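Local atomic coordinates of 457aa long hypothetical protein (Pyrococcus horikoshii, PDB entry 2CSU), a protein that is of unknown function but joins a CoA-binding, Rossmann-like domain to two flavodoxin-like domains of the kind found in CoA ligases. Residues Y196-E201 / K224-K229; G269-N274 / L280-A285; P405-F410 / A438-A443; I11-A16 / K29-Y34. One frame throughout, in Å; residues are numbered along the deposited sequence.

Contact 1: Y196-E201 / K224-K229; sequences YLADTE and KRVTKK
Ala198 and Val226 make the apolar half of this contact, while Asp199 and Lys229 make its charged half. The methyl CB of Ala198 points at the opposing helix and meets both branches of Val226, lying 3.7 Å from CG1 and 3.8 Å from CG2, so the small side chain rests against the fork of the valine. These residues are buried and are the pair whose CA atoms come nearest, Ala198 CA and Val226 CA being 5.6 Å apart. One turn further along, Lys229 reaches out with its chain fully extended beyond CG. Its CD passes 3.8 Å from Ala198 O, and its NZ then closes a salt bridge to Asp199 OD1 at 2.9 Å. The ammonium uses the syn lone pair of OD1, on the side of the other oxygen, yet OD2 stays 4.0 Å from NZ, which makes the grip essentially one-pronged. Both charged residues are exposed, and the ion pair lies on the solvent side of the buried methyl contact. Behind this first shell, Lys230 NZ donates to the carbonyl oxygens of Leu197 and Thr200, tying down the turn that carries Asp199, and Leu197 packs on Ala153 and Ile155 of the sheet. The C-terminal ends of helices 190-197 and 216-229, which precede and follow strand 205-210, are thus packed side by side, an arrangement typical of the helical layer of a flavodoxin-like alpha/beta domain.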
loop_
_atom_site.group_PDB
_atom_site.type_symbol
_atom_site.label_atom_id
_atom_site.label_comp_id
_atom_site.label_asym_id
_atom_site.label_seq_id
_atom_site.Cartn_x
_atom_site.Cartn_y
_atom_site.Cartn_z
ATOM N N TYR A 196 -1.899 25.482 -18.457
ATOM C CA TYR A 196 -1.566 26.349 -17.333
ATOM C C TYR A 196 -0.464 25.761 -16.428
ATOM O O TYR A 196 0.488 26.455 -16.061
ATOM C CB TYR A 196 -2.823 26.616 -16.517
ATOM C CG TYR A 196 -2.557 27.084 -15.110
ATOM C CD1 TYR A 196 -2.158 28.398 -14.848
ATOM C CD2 TYR A 196 -2.711 26.211 -14.034
ATOM C CE1 TYR A 196 -1.926 28.830 -13.546
ATOM C CE2 TYR A 196 -2.477 26.631 -12.730
ATOM C CZ TYR A 196 -2.086 27.939 -12.494
ATOM O OH TYR A 196 -1.843 28.348 -11.205
ATOM N N LEU A 197 -0.605 24.483 -16.078
ATOM C CA LEU A 197 0.342 23.799 -15.207
ATOM C C LEU A 197 1.723 23.638 -15.818
ATOM O O LEU A 197 2.708 23.437 -15.109
ATOM C CB LEU A 197 -0.218 22.425 -14.815
ATOM C CG LEU A 197 -1.421 22.417 -13.868
ATOM C CD1 LEU A 197 -2.033 21.027 -13.809
ATOM C CD2 LEU A 197 -0.967 22.858 -12.476
ATOM N N ALA A 198 1.801 23.720 -17.140
ATOM C CA ALA A 198 3.080 23.585 -17.814
ATOM C C ALA A 198 4.090 24.643 -17.359
ATOM O O ALA A 198 5.295 24.395 -17.399
ATOM C CB ALA A 198 2.887 23.678 -19.330
ATOM N N ASP A 199 3.610 25.803 -16.912
ATOM C CA ASP A 199 4.518 26.879 -16.514
ATOM C C ASP A 199 4.674 27.246 -15.043
ATOM O O ASP A 199 5.564 28.028 -14.694
ATOM C CB ASP A 199 4.185 28.150 -17.306
ATOM C CG ASP A 199 4.452 27.987 -18.784
ATOM O OD1 ASP A 199 5.500 27.398 -19.127
ATOM O OD2 ASP A 199 3.617 28.438 -19.595
ATOM N N THR A 200 3.833 26.714 -14.171
ATOM C CA THR A 200 3.996 27.039 -12.763
ATOM C C THR A 200 5.326 26.436 -12.306
ATOM O O THR A 200 5.947 25.664 -13.033
ATOM C CB THR A 200 2.861 26.443 -11.907
ATOM O OG1 THR A 200 2.613 25.096 -12.322
ATOM C CG2 THR A 200 1.590 27.267 -12.046
ATOM N N GLU A 201 5.770 26.795 -11.110
ATOM C CA GLU A 201 7.033 26.223 -10.658
ATOM C C GLU A 201 6.822 25.159 -9.576
ATOM O O GLU A 201 7.635 24.271 -9.365
ATOM C CB GLU A 201 7.897 27.357 -10.103
ATOM C CG GLU A 201 8.664 28.100 -11.199
ATOM C CD GLU A 201 9.764 28.926 -10.572
ATOM O OE1 GLU A 201 10.305 28.510 -9.557
ATOM O OE2 GLU A 201 10.067 29.992 -11.105
ATOM N N LYS A 224 1.812 16.719 -25.919
ATOM C CA LYS A 224 3.057 16.605 -26.657
ATOM C C LYS A 224 4.007 17.736 -26.287
ATOM O O LYS A 224 5.203 17.545 -26.114
ATOM C CB LYS A 224 2.736 16.664 -28.151
ATOM C CG LYS A 224 3.591 15.692 -28.967
ATOM C CD LYS A 224 3.572 16.016 -30.462
ATOM C CE LYS A 224 3.142 14.817 -31.316
ATOM N NZ LYS A 224 2.703 15.285 -32.629
ATOM N N ARG A 225 3.454 18.941 -26.209
ATOM C CA ARG A 225 4.283 20.097 -25.874
ATOM C C ARG A 225 4.675 20.108 -24.390
ATOM O O ARG A 225 5.841 20.205 -24.022
ATOM C CB ARG A 225 3.484 21.358 -26.211
ATOM C CG ARG A 225 3.673 21.806 -27.660
ATOM C CD ARG A 225 3.097 23.203 -27.911
ATOM N NE ARG A 225 1.632 23.169 -27.927
ATOM C CZ ARG A 225 1.014 23.626 -26.826
ATOM N NH1 ARG A 225 1.726 24.085 -25.808
ATOM N NH2 ARG A 225 -0.322 23.639 -26.773
ATOM N N VAL A 226 3.647 20.044 -23.519
ATOM C CA VAL A 226 3.912 20.099 -22.085
ATOM C C VAL A 226 4.898 19.008 -21.631
ATOM O O VAL A 226 5.764 19.222 -20.794
ATOM C CB VAL A 226 2.587 19.953 -21.334
ATOM C CG1 VAL A 226 2.824 20.062 -19.828
ATOM C CG2 VAL A 226 1.612 21.036 -21.772
ATOM N N THR A 227 4.709 17.793 -22.190
ATOM C CA THR A 227 5.546 16.675 -21.767
ATOM C C THR A 227 7.018 16.910 -22.075
ATOM O O THR A 227 7.887 16.106 -21.764
ATOM C CB THR A 227 5.064 15.417 -22.488
ATOM O OG1 THR A 227 5.670 14.275 -21.882
ATOM C CG2 THR A 227 5.491 15.479 -23.952
ATOM N N LYS A 228 7.291 18.036 -22.750
ATOM C CA LYS A 228 8.671 18.378 -22.970
ATOM C C LYS A 228 9.254 19.160 -21.780
ATOM O O LYS A 228 10.419 19.014 -21.426
ATOM C CB LYS A 228 8.760 19.112 -24.310
ATOM C CG LYS A 228 8.561 18.109 -25.462
ATOM C CD LYS A 228 8.840 18.697 -26.848
ATOM C CE LYS A 228 8.793 17.638 -27.958
ATOM N NZ LYS A 228 8.410 18.261 -29.225
ATOM N N LYS A 229 8.392 19.981 -21.135
ATOM C CA LYS A 229 8.803 20.709 -19.927
ATOM C C LYS A 229 8.750 19.833 -18.659
ATOM O O LYS A 229 9.731 19.662 -17.944
ATOM C CB LYS A 229 7.872 21.907 -19.762
ATOM C CG LYS A 229 7.950 22.858 -20.955
ATOM C CD LYS A 229 6.993 24.038 -20.801
ATOM C CE LYS A 229 7.248 25.139 -21.837
ATOM N NZ LYS A 229 6.277 26.223 -21.667
#

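Contact 2: G269-N274 / L280-A285; sequences GVLVAN and LSMARA
The carbonyl of the Val272-Ala273 peptide is the flat element that Met282 meets, and the end of that side chain approaches it from above the plane. Met282, present as selenomethionine, places CE 3.8 Å and SE 3.9 Å from Val272 O; CE lies above the plane, over the carbonyl oxygen, and SE lies above the plane beyond it. The edge of the same strand is occupied otherwise: Leu271 and Ala273 hydrogen-bond through their backbones to the neighbouring strand 232-236.

On either side of Val272 along the chain, Leu271 and Ala273 turn their side chains toward the helix, and Met282 spans the two. Its CE touches Leu271 CB at 3.6 Å, and its SE lies at a looser 4.3 Å from Ala273 CB. The side chain runs extended as far as SE and then bends, with chi3 at 54°, which swings the terminal methyl back along the strand to Leu271. Val272 itself points away from the helix, and its side chain touches Glu262 and Phe265 of helix 258-267.

Ile233 and Ala443 also touch Met282, placing it where strand 271-273 and its neighbour 232-236 meet helix 434-450. All four residues of the contact are buried and nothing polar is exchanged between side chains. The chemistry therefore implies cohesion by dispersion, with a long, polarisable side chain following the shape of the strand, while the strand's directional bonds are made within the sheet.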
loop_
_atom_site.group_PDB
_atom_site.type_symbol
_atom_site.label_atom_id
_atom_site.label_comp_id
_atom_site.label_asym_id
_atom_site.label_seq_id
_atom_site.Cartn_x
_atom_site.Cartn_y
_atom_site.Cartn_z
ATOM N N GLY A 269 4.098 11.611 -25.290
ATOM C CA GLY A 269 5.049 11.721 -24.193
ATOM C C GLY A 269 4.447 11.461 -22.825
ATOM O O GLY A 269 5.121 11.622 -21.806
ATOM N N VAL A 270 3.178 11.055 -22.813
ATOM C CA VAL A 270 2.445 10.763 -21.583
ATOM C C VAL A 270 2.774 9.381 -21.035
ATOM O O VAL A 270 2.655 8.370 -21.734
ATOM C CB VAL A 270 0.914 10.840 -21.813
ATOM C CG1 VAL A 270 0.166 10.492 -20.522
ATOM C CG2 VAL A 270 0.532 12.240 -22.281
ATOM N N LEU A 271 3.174 9.343 -19.773
ATOM C CA LEU A 271 3.527 8.087 -19.125
ATOM C C LEU A 271 2.243 7.474 -18.594
ATOM O O LEU A 271 1.389 8.171 -18.049
ATOM C CB LEU A 271 4.531 8.342 -17.990
ATOM C CG LEU A 271 5.656 9.326 -18.364
ATOM C CD1 LEU A 271 6.595 9.540 -17.187
ATOM C CD2 LEU A 271 6.410 8.805 -19.580
ATOM N N VAL A 272 2.100 6.167 -18.758
ATOM C CA VAL A 272 0.892 5.506 -18.317
ATOM C C VAL A 272 1.060 4.686 -17.049
ATOM O O VAL A 272 2.049 4.000 -16.865
ATOM C CB VAL A 272 0.315 4.590 -19.442
ATOM C CG1 VAL A 272 -0.829 3.743 -18.900
ATOM C CG2 VAL A 272 -0.173 5.448 -20.611
ATOM N N ALA A 273 0.069 4.782 -16.175
ATOM C CA ALA A 273 0.072 4.032 -14.935
ATOM C C ALA A 273 -1.140 3.117 -15.034
ATOM O O ALA A 273 -2.141 3.483 -15.653
ATOM C CB ALA A 273 -0.067 4.987 -13.729
ATOM N N ASN A 274 -1.061 1.932 -14.443
ATOM C CA ASN A 274 -2.190 1.016 -14.496
ATOM C C ASN A 274 -2.873 0.889 -13.148
ATOM O O ASN A 274 -3.893 0.217 -13.042
ATOM C CB ASN A 274 -1.747 -0.352 -14.990
ATOM C CG ASN A 274 -0.865 -0.257 -16.213
ATOM O OD1 ASN A 274 -1.288 0.242 -17.266
ATOM N ND2 ASN A 274 0.377 -0.718 -16.082
ATOM N N LEU A 280 0.796 7.557 -8.612
ATOM C CA LEU A 280 1.390 8.357 -7.549
ATOM C C LEU A 280 2.887 8.144 -7.430
ATOM O O LEU A 280 3.638 9.098 -7.241
ATOM C CB LEU A 280 0.743 8.012 -6.212
ATOM C CG LEU A 280 -0.744 8.341 -6.052
ATOM C CD1 LEU A 280 -1.271 7.674 -4.803
ATOM C CD2 LEU A 280 -0.939 9.847 -5.990
ATOM N N SER A 281 3.320 6.887 -7.529
ATOM C CA SER A 281 4.732 6.566 -7.398
ATOM C C SER A 281 5.540 7.183 -8.530
ATOM O O SER A 281 6.650 7.689 -8.312
ATOM C CB SER A 281 4.939 5.050 -7.377
ATOM O OG SER A 281 4.133 4.413 -6.392
HETATM N N MSE A 282 4.964 7.162 -9.729
HETATM C CA MSE A 282 5.674 7.657 -10.901
HETATM C C MSE A 282 5.734 9.187 -10.928
HETATM O O MSE A 282 6.661 9.796 -11.441
HETATM C CB MSE A 282 4.943 7.157 -12.149
HETATM C CG MSE A 282 5.259 5.694 -12.467
HETATM SE SE MSE A 282 4.185 5.026 -13.745
HETATM C CE MSE A 282 4.487 6.278 -15.001
ATOM N N ALA A 283 4.675 9.807 -10.378
ATOM C CA ALA A 283 4.546 11.256 -10.492
ATOM C C ALA A 283 5.427 12.011 -9.492
ATOM O O ALA A 283 5.990 13.059 -9.783
ATOM C CB ALA A 283 3.076 11.617 -10.271
ATOM N N ARG A 284 5.505 11.463 -8.267
ATOM C CA ARG A 284 6.199 12.197 -7.217
ATOM C C ARG A 284 7.690 11.859 -7.191
ATOM O O ARG A 284 8.404 12.155 -6.241
ATOM C CB ARG A 284 5.559 11.832 -5.877
ATOM C CG ARG A 284 5.896 10.407 -5.441
ATOM C CD ARG A 284 5.783 10.227 -3.923
ATOM N NE ARG A 284 5.414 8.847 -3.593
ATOM C CZ ARG A 284 6.057 8.265 -2.564
ATOM N NH1 ARG A 284 6.976 8.936 -1.890
ATOM N NH2 ARG A 284 5.758 7.008 -2.224
ATOM N N ALA A 285 8.139 11.204 -8.277
ATOM C CA ALA A 285 9.557 10.884 -8.383
ATOM C C ALA A 285 10.328 12.017 -9.056
ATOM O O ALA A 285 11.549 12.012 -9.152
ATOM C CB ALA A 285 9.700 9.604 -9.206
#

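Contact 3: P405-F410 / A438-A443; sequences PVLAMF and ASAAYA
Leu407 carries most of this contact, set against the consecutive alanines Ala440 and Ala441 of a helix that runs back roughly antiparallel to its strand. A single methyl does the touching. Leu407 CD1 comes within 3.6 Å of Ala441 N and equally near Ala441 CA, so it presses on the helix backbone itself rather than merely on side chains. The two alanine methyls border the same spot: Ala441 CB is 3.9 Å from Leu407 CD1, and Ala440 CB is 4.0 Å from it. Ala440 directs its methyl toward the strand, whereas that of Ala441 runs past to one side, and the leucine tip fits against the surface between them. The reach comes from an extended side chain, in which CD1 is anti to CA (chi2 -178°) and stands away from the strand like a peg.

Small residues on this part of the helix allow a close approach, with Leu407 CA and Ala441 CA 7.5 Å apart, the shortest such separation between the segments. All three residues are buried, and the interaction is wholly apolar. Val437 and Leu444 of the same helix also touch Leu407, and Met371 of the adjoining strand meets both Leu407 and Ala441, extending the apolar layer in several directions. Ala440 in turn leans on Ala285 and Tyr431.

Strand 406-411 runs parallel between strands 371-377 and 430-431, and helix 434-450 follows the latter. A helix packed in this way on the parallel strands of a beta-alpha sheet is consistent with a flavodoxin-like fold, here in the Ligase-CoA domain.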
loop_
_atom_site.group_PDB
_atom_site.type_symbol
_atom_site.label_atom_id
_atom_site.label_comp_id
_atom_site.label_asym_id
_atom_site.label_seq_id
_atom_site.Cartn_x
_atom_site.Cartn_y
_atom_site.Cartn_z
ATOM N N PRO A 405 19.533 11.109 -10.099
ATOM C CA PRO A 405 18.352 10.837 -9.280
ATOM C C PRO A 405 18.625 9.771 -8.224
ATOM O O PRO A 405 19.339 8.796 -8.474
ATOM C CB PRO A 405 17.321 10.385 -10.315
ATOM C CG PRO A 405 18.167 9.714 -11.360
ATOM C CD PRO A 405 19.327 10.671 -11.491
ATOM N N VAL A 406 18.060 9.974 -7.039
ATOM C CA VAL A 406 18.176 9.018 -5.947
ATOM C C VAL A 406 16.801 8.616 -5.419
ATOM O O VAL A 406 15.973 9.440 -5.054
ATOM C CB VAL A 406 18.995 9.670 -4.835
ATOM C CG1 VAL A 406 19.063 8.734 -3.631
ATOM C CG2 VAL A 406 20.400 9.958 -5.325
ATOM N N LEU A 407 16.550 7.295 -5.439
ATOM C CA LEU A 407 15.282 6.797 -4.928
ATOM C C LEU A 407 15.495 5.918 -3.697
ATOM O O LEU A 407 16.508 5.249 -3.541
ATOM C CB LEU A 407 14.614 5.984 -6.035
ATOM C CG LEU A 407 14.360 6.821 -7.290
ATOM C CD1 LEU A 407 13.645 6.030 -8.388
ATOM C CD2 LEU A 407 13.496 8.052 -7.011
ATOM N N ALA A 408 14.513 5.971 -2.784
ATOM C CA ALA A 408 14.626 5.173 -1.573
ATOM C C ALA A 408 13.445 4.218 -1.416
ATOM O O ALA A 408 12.314 4.503 -1.788
ATOM C CB ALA A 408 14.699 6.124 -0.376
HETATM N N MSE A 409 13.764 3.020 -0.898
HETATM C CA MSE A 409 12.709 2.110 -0.497
HETATM C C MSE A 409 12.973 1.571 0.903
HETATM O O MSE A 409 13.851 0.748 1.125
HETATM C CB MSE A 409 12.666 0.956 -1.500
HETATM C CG MSE A 409 11.318 0.231 -1.501
HETATM SE SE MSE A 409 11.471 -1.489 -1.001
HETATM C CE MSE A 409 10.376 -1.430 0.425
ATOM N N PHE A 410 12.205 2.112 1.864
ATOM C CA PHE A 410 12.456 1.768 3.258
ATOM C C PHE A 410 11.339 0.909 3.851
ATOM O O PHE A 410 10.157 1.100 3.592
ATOM C CB PHE A 410 12.585 3.070 4.048
ATOM C CG PHE A 410 14.022 3.496 4.098
ATOM C CD1 PHE A 410 14.750 3.601 2.921
ATOM C CD2 PHE A 410 14.608 3.800 5.317
ATOM C CE1 PHE A 410 16.072 4.017 2.965
ATOM C CE2 PHE A 410 15.936 4.219 5.353
ATOM C CZ PHE A 410 16.672 4.331 4.179
ATOM N N ALA A 438 10.323 0.839 -8.417
ATOM C CA ALA A 438 10.625 0.482 -9.810
ATOM C C ALA A 438 9.812 1.356 -10.756
ATOM O O ALA A 438 10.316 1.812 -11.778
ATOM C CB ALA A 438 10.311 -1.019 -10.080
ATOM N N SER A 439 8.548 1.597 -10.422
ATOM C CA SER A 439 7.716 2.440 -11.275
ATOM C C SER A 439 8.283 3.841 -11.340
ATOM O O SER A 439 8.286 4.473 -12.400
ATOM C CB SER A 439 6.282 2.502 -10.744
ATOM O OG SER A 439 5.670 1.230 -10.780
ATOM N N ALA A 440 8.764 4.328 -10.199
ATOM C CA ALA A 440 9.330 5.668 -10.124
ATOM C C ALA A 440 10.587 5.742 -10.957
ATOM O O ALA A 440 10.808 6.718 -11.677
ATOM C CB ALA A 440 9.639 6.045 -8.664
ATOM N N ALA A 441 11.416 4.711 -10.833
ATOM C CA ALA A 441 12.666 4.610 -11.579
ATOM C C ALA A 441 12.363 4.636 -13.071
ATOM O O ALA A 441 13.073 5.272 -13.857
ATOM C CB ALA A 441 13.362 3.310 -11.229
ATOM N N TYR A 442 11.303 3.924 -13.449
ATOM C CA TYR A 442 10.867 3.850 -14.839
ATOM C C TYR A 442 10.383 5.213 -15.325
ATOM O O TYR A 442 10.720 5.636 -16.427
ATOM C CB TYR A 442 9.730 2.836 -14.989
ATOM C CG TYR A 442 9.037 2.900 -16.337
ATOM C CD1 TYR A 442 9.640 2.374 -17.481
ATOM C CD2 TYR A 442 7.796 3.525 -16.474
ATOM C CE1 TYR A 442 9.023 2.467 -18.736
ATOM C CE2 TYR A 442 7.172 3.630 -17.716
ATOM C CZ TYR A 442 7.791 3.099 -18.843
ATOM O OH TYR A 442 7.190 3.216 -20.073
ATOM N N ALA A 443 9.598 5.903 -14.504
ATOM C CA ALA A 443 9.081 7.205 -14.907
ATOM C C ALA A 443 10.199 8.214 -15.148
ATOM O O ALA A 443 10.106 9.035 -16.055
ATOM C CB ALA A 443 8.095 7.740 -13.867
#

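Contact 4: I11-A16 / K29-Y34; sequences IAVIGA and KNLKEY
The first beta-alpha unit of the Rossmann-like CoA-binding domain is closed here, as Ile11 and Val13 of strand 10-14 meet Leu31 and Tyr34 at the end of the helix that follows. Alternate strand residues face the helix, and Leu31 CD1 is set against a branch of each. It is pressed closely on Val13 CG2, at 3.4 Å, tighter than usual van der Waals contact, and lies at a more relaxed 4.0 Å from Ile11 CG2. Ile11 divides its work between two branches: with CG1 anti to the carbonyl carbon (chi1 -53°), its CD1 extends to the Tyr34 ring, 3.8 Å from CD2 and 4.0 Å from CE2. The two side chains cross at nearly a right angle. Tyr34 is the last residue of a type I turn that starts at Leu31, and its OH is hydrogen-bonded to Pro8 O, which anchors the far end of the ring.

Around this buried apolar patch, Val39 of strand 38-42 touches both Val13 and Leu31, while Leu139 touches Ile11 and Tyr34. Strand 10-14 lies between strands 38-42 and 67-70 in the parallel sheet, with helix 23-31 packed over it and strand 139-142 alongside that helix.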
loop_
_atom_site.group_PDB
_atom_site.type_symbol
_atom_site.label_atom_id
_atom_site.label_comp_id
_atom_site.label_asym_id
_atom_site.label_seq_id
_atom_site.Cartn_x
_atom_site.Cartn_y
_atom_site.Cartn_z
ATOM N N ILE A 11 -12.632 35.347 -2.676
ATOM C CA ILE A 11 -13.468 34.178 -2.912
ATOM C C ILE A 11 -14.877 34.334 -2.382
ATOM O O ILE A 11 -15.081 34.747 -1.248
ATOM C CB ILE A 11 -12.890 32.907 -2.243
ATOM C CG1 ILE A 11 -11.436 32.699 -2.652
ATOM C CG2 ILE A 11 -13.739 31.703 -2.616
ATOM C CD1 ILE A 11 -10.787 31.501 -1.985
ATOM N N ALA A 12 -15.849 33.987 -3.213
ATOM C CA ALA A 12 -17.244 34.036 -2.813
ATOM C C ALA A 12 -17.718 32.596 -2.715
ATOM O O ALA A 12 -17.608 31.826 -3.681
ATOM C CB ALA A 12 -18.086 34.802 -3.855
ATOM N N VAL A 13 -18.199 32.201 -1.543
ATOM C CA VAL A 13 -18.711 30.847 -1.415
ATOM C C VAL A 13 -20.217 30.997 -1.367
ATOM O O VAL A 13 -20.785 31.397 -0.356
ATOM C CB VAL A 13 -18.204 30.143 -0.158
ATOM C CG1 VAL A 13 -18.727 28.710 -0.138
ATOM C CG2 VAL A 13 -16.674 30.135 -0.150
ATOM N N ILE A 14 -20.861 30.703 -2.490
ATOM C CA ILE A 14 -22.302 30.854 -2.583
ATOM C C ILE A 14 -22.972 29.573 -2.130
ATOM O O ILE A 14 -22.917 28.556 -2.805
ATOM C CB ILE A 14 -22.684 31.246 -4.030
ATOM C CG1 ILE A 14 -21.795 32.428 -4.453
ATOM C CG2 ILE A 14 -24.172 31.607 -4.117
ATOM C CD1 ILE A 14 -22.047 32.979 -5.852
ATOM N N GLY A 15 -23.585 29.628 -0.959
ATOM C CA GLY A 15 -24.218 28.450 -0.411
ATOM C C GLY A 15 -23.531 28.097 0.896
ATOM O O GLY A 15 -23.792 27.054 1.488
ATOM N N ALA A 16 -22.630 28.965 1.345
ATOM C CA ALA A 16 -21.948 28.729 2.618
ATOM C C ALA A 16 -23.078 28.490 3.615
ATOM O O ALA A 16 -24.102 29.187 3.585
ATOM C CB ALA A 16 -21.117 29.953 3.020
ATOM N N LYS A 29 -15.920 26.129 5.699
ATOM C CA LYS A 29 -15.066 25.700 6.798
ATOM C C LYS A 29 -13.620 25.523 6.334
ATOM O O LYS A 29 -12.668 25.971 6.961
ATOM C CB LYS A 29 -15.603 24.371 7.325
ATOM C CG LYS A 29 -14.507 23.524 7.976
ATOM C CD LYS A 29 -14.999 22.799 9.229
ATOM C CE LYS A 29 -15.223 21.300 8.992
ATOM N NZ LYS A 29 -16.586 20.938 9.376
ATOM N N ASN A 30 -13.474 24.805 5.209
ATOM C CA ASN A 30 -12.139 24.579 4.675
ATOM C C ASN A 30 -11.484 25.888 4.233
ATOM O O ASN A 30 -10.277 26.067 4.324
ATOM C CB ASN A 30 -12.254 23.624 3.487
ATOM C CG ASN A 30 -12.558 22.237 3.990
ATOM O OD1 ASN A 30 -11.992 21.764 4.970
ATOM N ND2 ASN A 30 -13.475 21.565 3.276
ATOM N N LEU A 31 -12.248 26.832 3.691
ATOM C CA LEU A 31 -11.649 28.069 3.210
ATOM C C LEU A 31 -11.287 29.049 4.320
ATOM O O LEU A 31 -10.720 30.113 4.050
ATOM C CB LEU A 31 -12.577 28.747 2.188
ATOM C CG LEU A 31 -12.666 27.960 0.871
ATOM C CD1 LEU A 31 -13.618 28.638 -0.102
ATOM C CD2 LEU A 31 -11.269 27.848 0.269
ATOM N N LYS A 32 -11.614 28.701 5.561
ATOM C CA LYS A 32 -11.249 29.596 6.650
ATOM C C LYS A 32 -9.735 29.602 6.865
ATOM O O LYS A 32 -9.167 30.461 7.529
ATOM C CB LYS A 32 -11.949 29.105 7.918
ATOM C CG LYS A 32 -13.459 29.344 7.877
ATOM C CD LYS A 32 -13.904 30.402 8.889
ATOM C CE LYS A 32 -14.274 29.796 10.247
ATOM N NZ LYS A 32 -15.088 30.746 11.001
ATOM N N GLU A 33 -9.086 28.570 6.299
ATOM C CA GLU A 33 -7.636 28.459 6.418
ATOM C C GLU A 33 -6.909 29.246 5.322
ATOM O O GLU A 33 -5.687 29.308 5.263
ATOM C CB GLU A 33 -7.263 26.978 6.329
ATOM C CG GLU A 33 -7.746 26.177 7.539
ATOM C CD GLU A 33 -7.429 24.714 7.331
ATOM O OE1 GLU A 33 -6.306 24.404 6.960
ATOM O OE2 GLU A 33 -8.320 23.890 7.530
ATOM N N TYR A 34 -7.708 29.826 4.408
ATOM C CA TYR A 34 -7.115 30.574 3.306
ATOM C C TYR A 34 -7.018 32.072 3.626
ATOM O O TYR A 34 -8.006 32.793 3.695
ATOM C CB TYR A 34 -7.980 30.346 2.065
ATOM C CG TYR A 34 -7.341 30.966 0.878
ATOM C CD1 TYR A 34 -6.198 30.397 0.325
ATOM C CD2 TYR A 34 -7.857 32.145 0.340
ATOM C CE1 TYR A 34 -5.575 31.000 -0.757
ATOM C CE2 TYR A 34 -7.229 32.753 -0.736
ATOM C CZ TYR A 34 -6.089 32.188 -1.279
ATOM O OH TYR A 34 -5.471 32.777 -2.364
#

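From the N terminus, contact 4 comes first, closing the short loop between strand 10-14 and its helix in the CoA-binding domain. Contact 1 then brings together two helix ends of the central domain, with strand 205-210 between them in sequence. Contact 2 closes a still shorter excursion, from strand 271-273 to the next helix, and contact 3 ties strand 406-411 to the long C-terminal helix. The four follow in series, and none nests in or crosses another. In space, contacts 1 and 2 meet through a probable hydrogen bond from Thr227 OG1 to Gly269 O. Contacts 2 and 3 pack together, Ala285 against Ala440, linking two domains. Contact 4 touches none of the others; its centre is about 38 Å from that of contact 3, on the opposite side of the chain's centre.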